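Local coordinates for protein type I site-specific restriction-modification system, R (Restriction) subunit (Vibrio vulnificus, PDB 3H1T) that probably serves as the motor and nuclease subunit of a type I restriction enzyme, coupling ATP hydrolysis to DNA translocation and cleavage, at residues Y78-T83 with P87-E92; F118-N123 with D147-R152; I127-Y132 with E136-S141. All coordinates share one frame; numbering follows the deposited sequence.

How the contacts relate
All three contacts lie in the N-terminal part of the chain, on one six-stranded mixed sheet. From the N terminus, contact 1 closes first, a short hairpin of strands 75-81 and 86-93. The chain then passes through helix 104-114 and enters strand 118-122, parallel to 86-93 and beside it. Contact 2 joins this central strand to helix 146-157, and the loop it closes contains the whole of contact 3, the edge hairpin of strands 127-131 and 137-140. Contacts 1 and 3 do not touch; their centres are about 15 Å apart. Contact 2 lies between them and meets both: Val90 and Glu92 bond to the backbone of Tyr120, and the Tyr120 hydroxyl bonds to Glu129.

Contact 1. Residues Y78-T83 with P87-E92; sequences YLLKYT and PIAVVE
Tyr78 and Leu80 pair with Val91 and Ala89 in an antiparallel beta hairpin that runs into Glu92. With Asp77 on its first strand, Glu92 near the end of its second and Lys94 just beyond, the hairpin is consistent with the PD-(D/E)XK nuclease fold expected in the N-terminal region of HsdR. On one face Leu80 lays CD1 over the Ala89 methyl, 3.9 Å from its CB, and reaches on to Val91 CG2. Tyr78 stands beside Val91 with CB 3.9 Å from Val91 CB, its ring beneath helix 26-40, where OH bonds to Thr35. The other face carries Leu79, Val90 and Pro87. Leu79 has CG swung beside its own carbonyl carbon (chi1 -162°), which brings CD1 alongside Pro87 CB at 4.0 Å and CD2 within 3.2 Å of Ala89 O. Val90 likewise turns CG2 to Tyr78 O. The pairing slips by one residue at a classic beta bulge, where Ile88 and Ala89 both face Leu80. There Leu80 O takes two N-H groups, Ile88 N at 2.8 Å and Ala89 N at 3.2 Å, the latter on a lone pair, while Ile88 CG2 packs against the same oxygen at 3.3 Å.

Contact 2. Residues F118-N123 with D147-R152; sequences FAYSTN and DELFKR
Leu149, on helix 146-157, drops its two methyls between the Phe118 ring and the Tyr120 hydroxyl, seating the helix on strand 118-122 of the N-terminal sheet. The axes of the two segments come no closer than 11.6 Å, so long side chains bridge the gap. The apolar part centres on Phe118. Leu149 CD2 sits over one face of the ring as a CH-pi contact, 4.0 Å from the centroid and 11° off the normal, and CD1 touches Phe118 CD2 at 3.8 Å. Both aromatic residues carry CG beside their backbone N (chi1 -56° in Phe118, -57° in Tyr120), which leans the two side chains toward the helix. Tyr120 then meets Leu149 from the opposite direction, its OH 3.4 Å from CD2, with CD1 lying near the plane of the ring at its edge.

The aliphatic stem of Arg152 completes the packing: CB lies 3.7 Å from Phe118 CZ, and the extended chain carries the guanidinium past Phe118 CE1, its plane nearly perpendicular to the ring. Leu149 CD2 also covers one face of this guanidinium, within the helix itself.

Polar bonds lead outside the two segments. Arg152 NH1 forms salt bridges with Asp131 and Glu129, and Tyr120 OH bonds to Glu129. On the exposed side of the helix, Lys151 NZ bridges Asp147 OD1 at 2.6 Å on its syn lone pair. The hydrocarbon and aromatic surface thus flanks a guanidinium that is shared by two carboxylates; the low-polarity surroundings would probably strengthen these ion pairs, and the guanidinium would favour the charged form of the carboxylates.

Contact 3. Residues I127-Y132 with E136-S141; sequences ILEFDY and EEQLLS
A beta hairpin at the edge of the sheet joins strand 127-131 to strand 137-140, with Glu129 and Gln138 as its central hydrogen-bonded pair. Glu129 N gives a nearly straight bond to Gln138 O (2.8 Å, 172°), and Gln138 N returns one to Glu129 O; Asp131 N to Glu136 O and Leu140 N to Ile127 O continue the ladder. Glu129 holds its CG anti to the backbone N (chi1 175°) and extends out from the face it shares with Gln138 and Leu140, where CB and OE2 both lie 3.8 Å from Leu140 CD1. Its OE1 accepts bonds from two waters, one of which also donates to Glu136 O at 2.8 Å, while OE2 turns inward to Tyr120 and Arg152. The opposite face bears Leu128, Phe130, Glu137 and Leu139. Leu128 CG meets Leu139 CD2 at 4.1 Å, and Leu128 CD1 touches Glu137 OE2 at 3.4 Å. Phe130 presents a ring edge to Glu137 CB, the two side chains crossing at about a right angle. Helix 104-114 packs on this face through Met104 and Lys108, the latter in a cation-pi contact with Phe130, while strand 118-122 bonds to the far edge of strand 127-131 and leaves 137-140 outermost in the sheet.

Contact 1. Residues Y78-T83 with P87-E92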
loop_
_atom_site.group_PDB
_atom_site.type_symbol
_atom_site.label_atom_id
_atom_site.label_comp_id
_atom_site.label_asym_id
_atom_site.label_seq_id
_atom_site.Cartn_x
_atom_site.Cartn_y
_atom_site.Cartn_z
ATOM N N TYR A 78 -19.638 10.391 -13.019
ATOM C CA TYR A 78 -19.180 9.828 -14.274
ATOM C C TYR A 78 -17.672 9.792 -14.324
ATOM O O TYR A 78 -16.998 10.677 -13.815
ATOM C CB TYR A 78 -19.643 10.631 -15.487
ATOM C CG TYR A 78 -21.133 10.735 -15.708
ATOM C CD1 TYR A 78 -21.880 11.744 -15.097
ATOM C CD2 TYR A 78 -21.772 9.898 -16.613
ATOM C CE1 TYR A 78 -23.219 11.925 -15.391
ATOM C CE2 TYR A 78 -23.116 10.075 -16.917
ATOM C CZ TYR A 78 -23.832 11.101 -16.300
ATOM O OH TYR A 78 -25.148 11.357 -16.608
ATOM N N LEU A 79 -17.154 8.752 -14.961
ATOM C CA LEU A 79 -15.736 8.583 -15.136
ATOM C C LEU A 79 -15.639 8.451 -16.646
ATOM O O LEU A 79 -16.355 7.654 -17.248
ATOM C CB LEU A 79 -15.265 7.312 -14.430
ATOM C CG LEU A 79 -13.791 7.046 -14.069
ATOM C CD1 LEU A 79 -13.292 5.864 -14.864
ATOM C CD2 LEU A 79 -12.930 8.272 -14.305
ATOM N N LEU A 80 -14.781 9.246 -17.271
ATOM C CA LEU A 80 -14.641 9.186 -18.717
ATOM C C LEU A 80 -13.347 8.471 -19.025
ATOM O O LEU A 80 -12.280 8.957 -18.691
ATOM C CB LEU A 80 -14.635 10.595 -19.297
ATOM C CG LEU A 80 -15.848 11.434 -18.891
ATOM C CD1 LEU A 80 -15.750 12.781 -19.563
ATOM C CD2 LEU A 80 -17.144 10.762 -19.290
ATOM N N LYS A 81 -13.442 7.303 -19.650
ATOM C CA LYS A 81 -12.251 6.535 -19.975
ATOM C C LYS A 81 -11.890 6.689 -21.437
ATOM O O LYS A 81 -12.730 6.495 -22.316
ATOM C CB LYS A 81 -12.458 5.047 -19.622
ATOM C CG LYS A 81 -12.823 4.818 -18.156
ATOM C CD LYS A 81 -12.469 3.426 -17.651
ATOM C CE LYS A 81 -13.390 2.350 -18.173
ATOM N NZ LYS A 81 -13.345 1.170 -17.266
ATOM N N TYR A 82 -10.647 7.080 -21.696
ATOM C CA TYR A 82 -10.198 7.228 -23.071
ATOM C C TYR A 82 -10.161 5.829 -23.672
ATOM O O TYR A 82 -10.571 5.593 -24.808
ATOM C CB TYR A 82 -8.805 7.826 -23.131
ATOM C CG TYR A 82 -8.313 7.883 -24.545
ATOM C CD1 TYR A 82 -8.981 8.658 -25.492
ATOM C CD2 TYR A 82 -7.202 7.151 -24.948
ATOM C CE1 TYR A 82 -8.550 8.705 -26.810
ATOM C CE2 TYR A 82 -6.763 7.188 -26.262
ATOM C CZ TYR A 82 -7.439 7.967 -27.190
ATOM O OH TYR A 82 -6.998 8.014 -28.491
ATOM N N THR A 83 -9.658 4.913 -22.859
ATOM C CA THR A 83 -9.531 3.514 -23.199
ATOM C C THR A 83 -10.072 2.742 -21.997
ATOM O O THR A 83 -10.380 3.338 -20.958
ATOM C CB THR A 83 -8.056 3.192 -23.499
ATOM O OG1 THR A 83 -7.869 3.182 -24.917
ATOM C CG2 THR A 83 -7.642 1.879 -22.937
ATOM N N PRO A 87 -8.410 5.704 -17.817
ATOM C CA PRO A 87 -9.344 6.757 -17.415
ATOM C C PRO A 87 -8.717 8.124 -17.725
ATOM O O PRO A 87 -7.493 8.261 -17.714
ATOM C CB PRO A 87 -9.516 6.504 -15.914
ATOM C CG PRO A 87 -8.227 5.878 -15.518
ATOM C CD PRO A 87 -7.964 4.920 -16.654
ATOM N N ILE A 88 -9.522 9.137 -18.011
ATOM C CA ILE A 88 -8.940 10.419 -18.320
ATOM C C ILE A 88 -9.651 11.651 -17.754
ATOM O O ILE A 88 -9.027 12.690 -17.599
ATOM C CB ILE A 88 -8.763 10.568 -19.866
ATOM C CG1 ILE A 88 -7.873 11.788 -20.176
ATOM C CG2 ILE A 88 -10.130 10.665 -20.532
ATOM C CD1 ILE A 88 -7.258 11.778 -21.569
ATOM N N ALA A 89 -10.934 11.551 -17.431
ATOM C CA ALA A 89 -11.662 12.692 -16.859
ATOM C C ALA A 89 -12.777 12.288 -15.896
ATOM O O ALA A 89 -13.150 11.120 -15.799
ATOM C CB ALA A 89 -12.241 13.583 -17.972
ATOM N N VAL A 90 -13.323 13.267 -15.190
ATOM C CA VAL A 90 -14.389 12.977 -14.248
ATOM C C VAL A 90 -15.444 14.086 -14.241
ATOM O O VAL A 90 -15.126 15.255 -14.464
ATOM C CB VAL A 90 -13.787 12.745 -12.825
ATOM C CG1 VAL A 90 -13.229 14.042 -12.254
ATOM C CG2 VAL A 90 -14.829 12.117 -11.923
ATOM N N VAL A 91 -16.695 13.712 -14.000
ATOM C CA VAL A 91 -17.784 14.675 -14.010
ATOM C C VAL A 91 -18.652 14.678 -12.756
ATOM O O VAL A 91 -19.023 13.630 -12.236
ATOM C CB VAL A 91 -18.741 14.411 -15.212
ATOM C CG1 VAL A 91 -19.803 15.513 -15.301
ATOM C CG2 VAL A 91 -17.942 14.337 -16.495
ATOM N N GLU A 92 -18.990 15.864 -12.277
ATOM C CA GLU A 92 -19.871 15.992 -11.129
ATOM C C GLU A 92 -21.164 16.573 -11.700
ATOM O O GLU A 92 -21.160 17.663 -12.267
ATOM C CB GLU A 92 -19.277 16.941 -10.078
ATOM C CG GLU A 92 -19.019 16.341 -8.691
ATOM C CD GLU A 92 -20.252 15.734 -8.023
ATOM O OE1 GLU A 92 -21.201 16.479 -7.693
ATOM O OE2 GLU A 92 -20.259 14.500 -7.824
#

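Contact 2. Residues F118-N123 with D147-R152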
loop_
_atom_site.group_PDB
_atom_site.type_symbol
_atom_site.label_atom_id
_atom_site.label_comp_id
_atom_site.label_asym_id
_atom_site.label_seq_id
_atom_site.Cartn_x
_atom_site.Cartn_y
_atom_site.Cartn_z
ATOM N N PHE A 118 -8.457 16.256 -15.983
ATOM C CA PHE A 118 -9.621 16.995 -16.457
ATOM C C PHE A 118 -10.827 16.812 -15.540
ATOM O O PHE A 118 -11.200 15.695 -15.198
ATOM C CB PHE A 118 -9.955 16.567 -17.890
ATOM C CG PHE A 118 -8.804 16.732 -18.838
ATOM C CD1 PHE A 118 -8.375 18.003 -19.224
ATOM C CD2 PHE A 118 -8.063 15.620 -19.245
ATOM C CE1 PHE A 118 -7.213 18.171 -19.988
ATOM C CE2 PHE A 118 -6.904 15.769 -20.012
ATOM C CZ PHE A 118 -6.474 17.049 -20.382
ATOM N N ALA A 119 -11.439 17.914 -15.134
ATOM C CA ALA A 119 -12.587 17.825 -14.249
ATOM C C ALA A 119 -13.752 18.665 -14.747
ATOM O O ALA A 119 -13.553 19.779 -15.223
ATOM C CB ALA A 119 -12.185 18.268 -12.833
ATOM N N TYR A 120 -14.969 18.140 -14.627
ATOM C CA TYR A 120 -16.156 18.844 -15.093
ATOM C C TYR A 120 -17.281 18.914 -14.088
ATOM O O TYR A 120 -17.538 17.986 -13.346
ATOM C CB TYR A 120 -16.688 18.176 -16.357
ATOM C CG TYR A 120 -15.657 18.112 -17.441
ATOM C CD1 TYR A 120 -15.464 19.194 -18.301
ATOM C CD2 TYR A 120 -14.804 17.016 -17.543
ATOM C CE1 TYR A 120 -14.437 19.187 -19.238
ATOM C CE2 TYR A 120 -13.768 16.993 -18.469
ATOM C CZ TYR A 120 -13.584 18.083 -19.309
ATOM O OH TYR A 120 -12.530 18.069 -20.179
ATOM N N SER A 121 -17.959 20.042 -14.068
ATOM C CA SER A 121 -19.102 20.215 -13.219
ATOM C C SER A 121 -20.188 20.599 -14.211
ATOM O O SER A 121 -19.962 21.436 -15.084
ATOM C CB SER A 121 -18.839 21.321 -12.203
ATOM O OG SER A 121 -19.967 21.478 -11.388
ATOM N N THR A 122 -21.363 19.991 -14.099
ATOM C CA THR A 122 -22.429 20.298 -15.023
ATOM C C THR A 122 -23.783 20.192 -14.372
ATOM O O THR A 122 -23.959 19.441 -13.415
ATOM C CB THR A 122 -22.408 19.342 -16.218
ATOM O OG1 THR A 122 -23.542 19.600 -17.058
ATOM C CG2 THR A 122 -22.455 17.899 -15.728
ATOM N N ASN A 123 -24.737 20.958 -14.898
ATOM C CA ASN A 123 -26.104 20.942 -14.406
ATOM C C ASN A 123 -27.019 20.617 -15.571
ATOM O O ASN A 123 -28.207 20.938 -15.547
ATOM C CB ASN A 123 -26.477 22.299 -13.782
ATOM C CG ASN A 123 -26.339 23.473 -14.757
ATOM O OD1 ASN A 123 -25.861 23.329 -15.880
ATOM N ND2 ASN A 123 -26.760 24.649 -14.309
ATOM N N ASP A 147 -10.567 12.135 -27.989
ATOM C CA ASP A 147 -9.377 12.488 -28.754
ATOM C C ASP A 147 -8.810 13.847 -28.353
ATOM O O ASP A 147 -7.595 13.994 -28.203
ATOM C CB ASP A 147 -9.709 12.455 -30.248
ATOM C CG ASP A 147 -8.483 12.577 -31.126
ATOM O OD1 ASP A 147 -7.938 13.696 -31.252
ATOM O OD2 ASP A 147 -8.077 11.540 -31.692
ATOM N N GLU A 148 -9.684 14.838 -28.179
ATOM C CA GLU A 148 -9.244 16.177 -27.789
ATOM C C GLU A 148 -8.513 16.136 -26.441
ATOM O O GLU A 148 -7.423 16.696 -26.305
ATOM C CB GLU A 148 -10.435 17.142 -27.697
ATOM C CG GLU A 148 -11.181 17.371 -29.008
ATOM C CD GLU A 148 -12.331 18.359 -28.870
ATOM O OE1 GLU A 148 -12.930 18.428 -27.778
ATOM O OE2 GLU A 148 -12.656 19.055 -29.856
ATOM N N LEU A 149 -9.103 15.475 -25.444
ATOM C CA LEU A 149 -8.468 15.387 -24.134
ATOM C C LEU A 149 -7.145 14.624 -24.139
ATOM O O LEU A 149 -6.181 15.046 -23.502
ATOM C CB LEU A 149 -9.399 14.739 -23.104
ATOM C CG LEU A 149 -10.665 15.499 -22.676
ATOM C CD1 LEU A 149 -11.128 14.925 -21.345
ATOM C CD2 LEU A 149 -10.385 16.996 -22.531
ATOM N N PHE A 150 -7.101 13.496 -24.845
ATOM C CA PHE A 150 -5.895 12.678 -24.918
ATOM C C PHE A 150 -4.781 13.445 -25.630
ATOM O O PHE A 150 -3.604 13.266 -25.330
ATOM C CB PHE A 150 -6.196 11.374 -25.655
ATOM C CG PHE A 150 -5.059 10.387 -25.650
ATOM C CD1 PHE A 150 -4.588 9.861 -24.454
ATOM C CD2 PHE A 150 -4.476 9.959 -26.841
ATOM C CE1 PHE A 150 -3.557 8.917 -24.434
ATOM C CE2 PHE A 150 -3.444 9.014 -26.840
ATOM C CZ PHE A 150 -2.983 8.490 -25.629
ATOM N N LYS A 151 -5.153 14.299 -26.580
ATOM C CA LYS A 151 -4.157 15.099 -27.294
ATOM C C LYS A 151 -3.625 16.159 -26.330
ATOM O O LYS A 151 -2.465 16.557 -26.413
ATOM C CB LYS A 151 -4.775 15.791 -28.513
ATOM C CG LYS A 151 -5.167 14.876 -29.666
ATOM C CD LYS A 151 -4.126 14.882 -30.793
ATOM C CE LYS A 151 -4.770 15.017 -32.178
ATOM N NZ LYS A 151 -5.699 13.894 -32.501
ATOM N N ARG A 152 -4.493 16.635 -25.436
ATOM C CA ARG A 152 -4.103 17.632 -24.435
ATOM C C ARG A 152 -3.213 16.954 -23.396
ATOM O O ARG A 152 -2.221 17.514 -22.946
ATOM C CB ARG A 152 -5.317 18.203 -23.689
ATOM C CG ARG A 152 -6.219 19.165 -24.437
ATOM C CD ARG A 152 -7.163 19.821 -23.432
ATOM N NE ARG A 152 -8.465 20.193 -23.982
ATOM C CZ ARG A 152 -9.469 20.699 -23.268
ATOM N NH1 ARG A 152 -9.334 20.904 -21.966
ATOM N NH2 ARG A 152 -10.615 21.011 -23.859
#

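Contact 3. Residues I127-Y132 with E136-S141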
loop_
_atom_site.group_PDB
_atom_site.type_symbol
_atom_site.label_atom_id
_atom_site.label_comp_id
_atom_site.label_asym_id
_atom_site.label_seq_id
_atom_site.Cartn_x
_atom_site.Cartn_y
_atom_site.Cartn_z
ATOM N N ILE A 127 -21.781 23.569 -18.657
ATOM C CA ILE A 127 -20.632 22.718 -18.407
ATOM C C ILE A 127 -19.452 23.568 -17.973
ATOM O O ILE A 127 -19.064 24.495 -18.669
ATOM C CB ILE A 127 -20.259 21.938 -19.677
ATOM C CG1 ILE A 127 -21.446 21.064 -20.102
ATOM C CG2 ILE A 127 -19.033 21.086 -19.421
ATOM C CD1 ILE A 127 -21.337 20.487 -21.507
ATOM N N LEU A 128 -18.895 23.264 -16.814
ATOM C CA LEU A 128 -17.755 24.007 -16.291
ATOM C C LEU A 128 -16.541 23.079 -16.261
ATOM O O LEU A 128 -16.595 22.011 -15.664
ATOM C CB LEU A 128 -18.050 24.489 -14.868
ATOM C CG LEU A 128 -17.704 25.923 -14.456
ATOM C CD1 LEU A 128 -17.469 25.883 -12.962
ATOM C CD2 LEU A 128 -16.472 26.452 -15.190
ATOM N N GLU A 129 -15.444 23.487 -16.887
ATOM C CA GLU A 129 -14.248 22.657 -16.934
ATOM C C GLU A 129 -13.045 23.235 -16.185
ATOM O O GLU A 129 -12.787 24.432 -16.244
ATOM C CB GLU A 129 -13.834 22.422 -18.391
ATOM C CG GLU A 129 -12.521 21.657 -18.567
ATOM C CD GLU A 129 -11.957 21.705 -19.987
ATOM O OE1 GLU A 129 -11.432 22.764 -20.390
ATOM O OE2 GLU A 129 -12.034 20.682 -20.696
ATOM N N PHE A 130 -12.335 22.384 -15.453
ATOM C CA PHE A 130 -11.113 22.821 -14.820
ATOM C C PHE A 130 -10.080 21.920 -15.465
ATOM O O PHE A 130 -10.143 20.696 -15.358
ATOM C CB PHE A 130 -11.053 22.619 -13.311
ATOM C CG PHE A 130 -9.752 23.100 -12.727
ATOM C CD1 PHE A 130 -9.564 24.450 -12.425
ATOM C CD2 PHE A 130 -8.670 22.228 -12.591
ATOM C CE1 PHE A 130 -8.314 24.922 -12.006
ATOM C CE2 PHE A 130 -7.416 22.694 -12.176
ATOM C CZ PHE A 130 -7.238 24.035 -11.884
ATOM N N ASP A 131 -9.130 22.526 -16.152
ATOM C CA ASP A 131 -8.109 21.763 -16.839
ATOM C C ASP A 131 -6.790 21.890 -16.083
ATOM O O ASP A 131 -6.212 22.976 -16.011
ATOM C CB ASP A 131 -7.989 22.308 -18.262
ATOM C CG ASP A 131 -6.996 21.549 -19.109
ATOM O OD1 ASP A 131 -5.995 21.038 -18.578
ATOM O OD2 ASP A 131 -7.213 21.485 -20.334
ATOM N N TYR A 132 -6.319 20.785 -15.510
ATOM C CA TYR A 132 -5.071 20.822 -14.771
ATOM C C TYR A 132 -3.857 21.120 -15.645
ATOM O O TYR A 132 -2.850 21.623 -15.142
ATOM C CB TYR A 132 -4.860 19.513 -13.998
ATOM C CG TYR A 132 -5.827 19.335 -12.848
ATOM C CD1 TYR A 132 -7.146 18.955 -13.082
ATOM C CD2 TYR A 132 -5.436 19.593 -11.531
ATOM C CE1 TYR A 132 -8.051 18.826 -12.049
ATOM C CE2 TYR A 132 -6.339 19.474 -10.479
ATOM C CZ TYR A 132 -7.652 19.093 -10.748
ATOM O OH TYR A 132 -8.574 19.008 -9.740
ATOM N N GLU A 136 -6.751 26.651 -16.211
ATOM C CA GLU A 136 -7.877 27.510 -16.565
ATOM C C GLU A 136 -9.224 26.872 -16.226
ATOM O O GLU A 136 -9.417 25.673 -16.422
ATOM C CB GLU A 136 -7.846 27.813 -18.066
ATOM C CG GLU A 136 -6.781 28.809 -18.475
ATOM C CD GLU A 136 -6.555 28.854 -19.974
ATOM O OE1 GLU A 136 -7.515 28.596 -20.742
ATOM O OE2 GLU A 136 -5.415 29.162 -20.381
ATOM N N GLU A 137 -10.160 27.667 -15.713
ATOM C CA GLU A 137 -11.488 27.159 -15.392
ATOM C C GLU A 137 -12.465 27.914 -16.278
ATOM O O GLU A 137 -12.510 29.143 -16.248
ATOM C CB GLU A 137 -11.826 27.403 -13.917
ATOM C CG GLU A 137 -13.098 26.698 -13.461
ATOM C CD GLU A 137 -13.436 26.964 -12.000
ATOM O OE1 GLU A 137 -12.535 26.847 -11.138
ATOM O OE2 GLU A 137 -14.609 27.287 -11.712
ATOM N N GLN A 138 -13.256 27.192 -17.058
ATOM C CA GLN A 138 -14.178 27.873 -17.954
ATOM C C GLN A 138 -15.394 27.071 -18.399
ATOM O O GLN A 138 -15.417 25.846 -18.343
ATOM C CB GLN A 138 -13.409 28.345 -19.191
ATOM C CG GLN A 138 -12.775 27.215 -19.975
ATOM C CD GLN A 138 -11.732 27.697 -20.965
ATOM O OE1 GLN A 138 -11.258 26.936 -21.815
ATOM N NE2 GLN A 138 -11.362 28.969 -20.858
ATOM N N LEU A 139 -16.414 27.792 -18.841
ATOM C CA LEU A 139 -17.633 27.174 -19.339
ATOM C C LEU A 139 -17.413 26.722 -20.785
ATOM O O LEU A 139 -16.762 27.420 -21.568
ATOM C CB LEU A 139 -18.765 28.188 -19.277
ATOM C CG LEU A 139 -19.202 28.590 -17.880
ATOM C CD1 LEU A 139 -19.880 29.956 -17.953
ATOM C CD2 LEU A 139 -20.137 27.514 -17.309
ATOM N N LEU A 140 -17.940 25.556 -21.142
ATOM C CA LEU A 140 -17.788 25.052 -22.501
ATOM C C LEU A 140 -19.156 24.927 -23.127
ATOM O O LEU A 140 -20.167 24.830 -22.425
ATOM C CB LEU A 140 -17.123 23.674 -22.519
ATOM C CG LEU A 140 -15.811 23.502 -21.749
ATOM C CD1 LEU A 140 -15.368 22.048 -21.835
ATOM C CD2 LEU A 140 -14.735 24.446 -22.298
ATOM N N SER A 141 -19.188 24.929 -24.457
ATOM C CA SER A 141 -20.445 24.795 -25.184
ATOM C C SER A 141 -20.787 23.319 -25.313
ATOM O O SER A 141 -21.869 22.955 -25.770
ATOM C CB SER A 141 -20.318 25.411 -26.576
ATOM O OG SER A 141 -19.335 24.718 -27.331
HETATM O O HOH W 1 -21.709 26.031 -20.786
HETATM O O HOH W 2 -10.617 23.854 -22.951
HETATM O O HOH W 3 -10.526 25.150 -18.992
#